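PDB 3K85: D-glycero-D-manno-heptose 1-phosphate kinase from Bacteroides thetaiotaomicron, which probably transfers a phosphate group from ATP to D-glycero-D-manno-heptose 1-phosphate. Local coordinates for residues V251-F254 against A255-L258; V192-L195 against E196-V200. All coordinates share one frame; numbering follows the deposited sequence.

Contact 1 (V251-F254 against A255-L258)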
loop_
_atom_site.group_PDB
_atom_site.type_symbol
_atom_site.label_atom_id
_atom_site.label_comp_id
_atom_site.label_asym_id
_atom_site.label_seq_id
_atom_site.Cartn_x
_atom_site.Cartn_y
_atom_site.Cartn_z
ATOM N N VAL A 251 -9.533 -1.244 -15.572
ATOM C CA VAL A 251 -10.349 -0.035 -15.603
ATOM C C VAL A 251 -11.765 -0.316 -16.122
ATOM O O VAL A 251 -12.724 0.337 -15.709
ATOM C CB VAL A 251 -9.694 1.061 -16.475
ATOM C CG1 VAL A 251 -10.508 2.360 -16.394
ATOM C CG2 VAL A 251 -8.278 1.313 -15.997
ATOM N N GLY A 252 -11.888 -1.289 -17.023
ATOM C CA GLY A 252 -13.187 -1.642 -17.562
ATOM C C GLY A 252 -14.106 -2.111 -16.447
ATOM O O GLY A 252 -15.275 -1.712 -16.375
ATOM N N GLU A 253 -13.575 -2.955 -15.563
ATOM C CA GLU A 253 -14.360 -3.455 -14.448
ATOM C C GLU A 253 -14.726 -2.291 -13.535
ATOM O O GLU A 253 -15.806 -2.271 -12.946
ATOM C CB GLU A 253 -13.576 -4.506 -13.666
ATOM C CG GLU A 253 -14.325 -5.056 -12.456
ATOM C CD GLU A 253 -15.629 -5.767 -12.821
ATOM O OE1 GLU A 253 -16.319 -6.253 -11.891
ATOM O OE2 GLU A 253 -15.962 -5.843 -14.028
ATOM N N PHE A 254 -13.828 -1.315 -13.426
ATOM C CA PHE A 254 -14.089 -0.155 -12.585
ATOM C C PHE A 254 -15.264 0.619 -13.178
ATOM O O PHE A 254 -16.140 1.107 -12.460
ATOM C CB PHE A 254 -12.842 0.738 -12.493
ATOM C CG PHE A 254 -13.061 2.020 -11.731
ATOM C CD1 PHE A 254 -13.691 2.013 -10.487
ATOM C CD2 PHE A 254 -12.639 3.235 -12.260
ATOM C CE1 PHE A 254 -13.896 3.199 -9.783
ATOM C CE2 PHE A 254 -12.834 4.426 -11.570
ATOM C CZ PHE A 254 -13.463 4.412 -10.329
ATOM N N ALA A 255 -15.279 0.720 -14.499
ATOM C CA ALA A 255 -16.351 1.423 -15.190
ATOM C C ALA A 255 -17.682 0.709 -14.910
ATOM O O ALA A 255 -18.685 1.336 -14.569
ATOM C CB ALA A 255 -16.060 1.459 -16.705
ATOM N N ARG A 256 -17.681 -0.609 -15.041
ATOM C CA ARG A 256 -18.891 -1.373 -14.794
ATOM C C ARG A 256 -19.431 -1.087 -13.390
ATOM O O ARG A 256 -20.601 -0.746 -13.222
ATOM C CB ARG A 256 -18.611 -2.867 -14.943
ATOM C CG ARG A 256 -19.869 -3.718 -14.990
ATOM C CD ARG A 256 -19.550 -5.213 -14.909
ATOM N NE ARG A 256 -19.021 -5.582 -13.598
ATOM C CZ ARG A 256 -19.650 -5.340 -12.450
ATOM N NH1 ARG A 256 -20.832 -4.729 -12.453
ATOM N NH2 ARG A 256 -19.102 -5.706 -11.298
ATOM N N ILE A 257 -18.569 -1.217 -12.383
ATOM C CA ILE A 257 -18.972 -0.986 -11.001
ATOM C C ILE A 257 -19.565 0.407 -10.817
ATOM O O ILE A 257 -20.567 0.572 -10.120
ATOM C CB ILE A 257 -17.783 -1.190 -10.033
ATOM C CG1 ILE A 257 -17.272 -2.624 -10.150
ATOM C CG2 ILE A 257 -18.211 -0.915 -8.601
ATOM C CD1 ILE A 257 -16.036 -2.890 -9.344
ATOM N N LEU A 258 -18.953 1.410 -11.439
ATOM C CA LEU A 258 -19.469 2.770 -11.350
ATOM C C LEU A 258 -20.822 2.856 -12.057
ATOM O O LEU A 258 -21.734 3.548 -11.601
ATOM C CB LEU A 258 -18.510 3.753 -12.009
ATOM C CG LEU A 258 -17.383 4.347 -11.174
ATOM C CD1 LEU A 258 -16.602 5.323 -12.034
ATOM C CD2 LEU A 258 -17.953 5.061 -9.964
#
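Phe254 with Leu258 and Glu253 with Arg256 make a local contact between side chains three and four positions apart on the first turns of alpha-helix 251-264, in the C-terminal part of this GHMP kinase; these turns carry an apolar and a charged side. The backbone is regular: the amides of Ala255, Arg256, Ile257 and Leu258 each bond to the carbonyl four residues earlier, as in Ile257 N to Glu253 O at 3.0 Å. At the helix start, Asp250 OD1 accepts a hydrogen bond from the amide of Glu253.

On the apolar side, Leu258 lays its CD1 methyl over a face of the Phe254 ring, 4.1 Å from the centroid and 26° off the ring normal, a CH-pi contact; the closest ring atom is Phe254 CZ, 3.7 Å from Leu258 CD1. The phenyl group is carried there by a chi1 of 175°, with CG opposite the backbone N. Both side chains also pack on Met304 and Val306 of strand 303-306, so the pair is sandwiched between its helix and the three-stranded sheet. Ile257 turns instead to helix 230-246, meeting Asp241 and Thr242, while its CG1 lies 3.2 Å from Glu253 O.

A salt bridge occupies another side, where Glu253 and Arg256 run alongside each other. The guanidinium grips side-on, one nitrogen to each carboxylate oxygen, and its NH1 has a second acidic partner in Glu260. The carboxylate and guanidinium planes are 57° apart; Arg256 NH2 meets Glu253 OE1 at 2.9 Å and Arg256 NE meets Glu253 OE2 at 3.1 Å, both from above the carboxylate plane.

Contact 2 (V192-L195 against E196-V200)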
loop_
_atom_site.group_PDB
_atom_site.type_symbol
_atom_site.label_atom_id
_atom_site.label_comp_id
_atom_site.label_asym_id
_atom_site.label_seq_id
_atom_site.Cartn_x
_atom_site.Cartn_y
_atom_site.Cartn_z
ATOM N N VAL A 192 -1.898 3.850 -12.498
ATOM C CA VAL A 192 -2.235 5.233 -12.210
ATOM C C VAL A 192 -2.332 6.019 -13.506
ATOM O O VAL A 192 -3.287 6.775 -13.701
ATOM C CB VAL A 192 -1.184 5.880 -11.305
ATOM C CG1 VAL A 192 -1.551 7.338 -11.035
ATOM C CG2 VAL A 192 -1.093 5.101 -10.006
ATOM N N ASP A 193 -1.340 5.854 -14.383
ATOM C CA ASP A 193 -1.356 6.532 -15.679
ATOM C C ASP A 193 -2.552 6.057 -16.517
ATOM O O ASP A 193 -3.218 6.858 -17.179
ATOM C CB ASP A 193 -0.061 6.267 -16.463
ATOM C CG ASP A 193 1.095 7.110 -15.977
ATOM O OD1 ASP A 193 0.897 8.315 -15.722
ATOM O OD2 ASP A 193 2.210 6.572 -15.865
ATOM N N GLU A 194 -2.823 4.758 -16.492
ATOM C CA GLU A 194 -3.948 4.230 -17.254
ATOM C C GLU A 194 -5.248 4.813 -16.732
ATOM O O GLU A 194 -6.112 5.195 -17.517
ATOM C CB GLU A 194 -4.020 2.707 -17.153
ATOM C CG GLU A 194 -5.140 2.093 -17.990
ATOM C CD GLU A 194 -4.928 2.270 -19.492
ATOM O OE1 GLU A 194 -3.978 2.982 -19.891
ATOM O OE2 GLU A 194 -5.717 1.697 -20.277
ATOM N N LEU A 195 -5.388 4.868 -15.406
ATOM C CA LEU A 195 -6.598 5.402 -14.800
ATOM C C LEU A 195 -6.736 6.894 -15.095
ATOM O O LEU A 195 -7.834 7.369 -15.391
ATOM C CB LEU A 195 -6.597 5.170 -13.281
ATOM C CG LEU A 195 -7.955 5.369 -12.590
ATOM C CD1 LEU A 195 -8.890 4.207 -12.934
ATOM C CD2 LEU A 195 -7.768 5.459 -11.091
ATOM N N GLU A 196 -5.631 7.633 -15.016
ATOM C CA GLU A 196 -5.682 9.067 -15.284
ATOM C C GLU A 196 -6.102 9.378 -16.722
ATOM O O GLU A 196 -6.852 10.324 -16.954
ATOM C CB GLU A 196 -4.334 9.733 -14.986
ATOM C CG GLU A 196 -3.924 9.651 -13.521
ATOM C CD GLU A 196 -2.595 10.332 -13.232
ATOM O OE1 GLU A 196 -1.629 10.122 -14.002
ATOM O OE2 GLU A 196 -2.513 11.064 -12.228
ATOM N N SER A 197 -5.639 8.594 -17.690
ATOM C CA SER A 197 -6.026 8.857 -19.079
ATOM C C SER A 197 -7.437 8.332 -19.390
ATOM O O SER A 197 -7.986 8.595 -20.460
ATOM C CB SER A 197 -5.006 8.247 -20.046
ATOM O OG SER A 197 -4.904 6.853 -19.870
ATOM N N SER A 198 -8.011 7.605 -18.432
ATOM C CA SER A 198 -9.348 7.040 -18.556
ATOM C C SER A 198 -10.376 7.847 -17.759
ATOM O O SER A 198 -11.531 7.441 -17.654
ATOM C CB SER A 198 -9.368 5.598 -18.039
ATOM O OG SER A 198 -8.547 4.742 -18.806
HETATM N N MSE A 199 -9.979 8.983 -17.198
HETATM C CA MSE A 199 -10.931 9.761 -16.405
HETATM C C MSE A 199 -11.088 11.236 -16.711
HETATM O O MSE A 199 -10.135 11.937 -17.051
HETATM C CB MSE A 199 -10.621 9.615 -14.919
HETATM C CG MSE A 199 -11.064 8.303 -14.327
HETATM SE SE MSE A 199 -10.425 8.087 -12.517
HETATM C CE MSE A 199 -11.010 9.789 -11.778
ATOM N N VAL A 200 -12.321 11.700 -16.559
ATOM C CA VAL A 200 -12.653 13.091 -16.791
ATOM C C VAL A 200 -13.379 13.649 -15.559
ATOM O O VAL A 200 -14.345 13.058 -15.072
ATOM C CB VAL A 200 -13.562 13.240 -18.032
ATOM C CG1 VAL A 200 -13.691 14.710 -18.415
ATOM C CG2 VAL A 200 -12.995 12.438 -19.187
HETATM O O HOH W 1 -8.404 1.656 -19.349
#
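The carbonyl oxygen of Glu194 receives the hydroxyl of Ser198 in a 2.8 Å hydrogen bond from Ser198 OG to Glu194 O, the donor tilted 30° from the carbonyl plane. Ser197 OG lies within bonding range of the same oxygen and also of Asp193 O, so its single proton has two candidate acceptors. These hydroxyls sit where helix 189-197 ends and the chain passes into strand 199-202. Before the end, the helix keeps its usual pattern, with the amides of Glu196 and Ser197 bonded to the carbonyls of Val192 and Asp193. The last turn then tightens: Ser198 N reaches Leu195 O, only three residues back, at 3.1 Å and from well above the carbonyl plane.

A water extends the polar side, donating both to Ser198 OG and to Glu194 OE2, and so tying the glutamate side chain to the helix end. Across the turn lies an apolar pair, in which the selenium of Met199, a selenomethionine, rests against Leu195, with Met199 SE 3.7 Å from Leu195 CG. A bend at chi3 (51°) turns the terminal methyl of Met199 aside, and its side chain goes on to Met304, Val306 and Phe329.

Glu196 runs alongside Val192, its CD 3.9 Å from Val192 CG1, and OE2 takes a hydrogen bond from the backbone N of Phe331. The other oxygen, Glu196 OE1, is 3.6 Å from Asp193 OD1, with the two carboxylate planes 49° apart. Two acids this close should raise each other's proton affinity somewhat, an effect the amide of Phe331 would partly offset on Glu196, while the hydroxyl of Ser198 supplies a donor to Glu194 O where the regular amide pattern runs out.

Contact 2 precedes contact 1 along the chain, yet the two pack directly, their centres about 12 Å apart. Val251, at the start of helix 251-264, packs against Glu194, Leu195 and Ser198: Val251 CG2 is 3.8 Å from Glu194 CG, and Val251 CG1 is 3.8 Å from Ser198 CB. Further along, Phe254 CD2 lies 3.9 Å from Leu195 CD1. Val251, Phe254, Leu258, Leu195 and Met199 thus belong to one apolar layer, in which Phe254, Leu258 and Met199 all reach Met304 and Val306 on the central strand of the three-stranded antiparallel sheet. Contact 2 leads into strand 199-202, an edge strand of that sheet within this chain, and contact 1 packs on its middle strand.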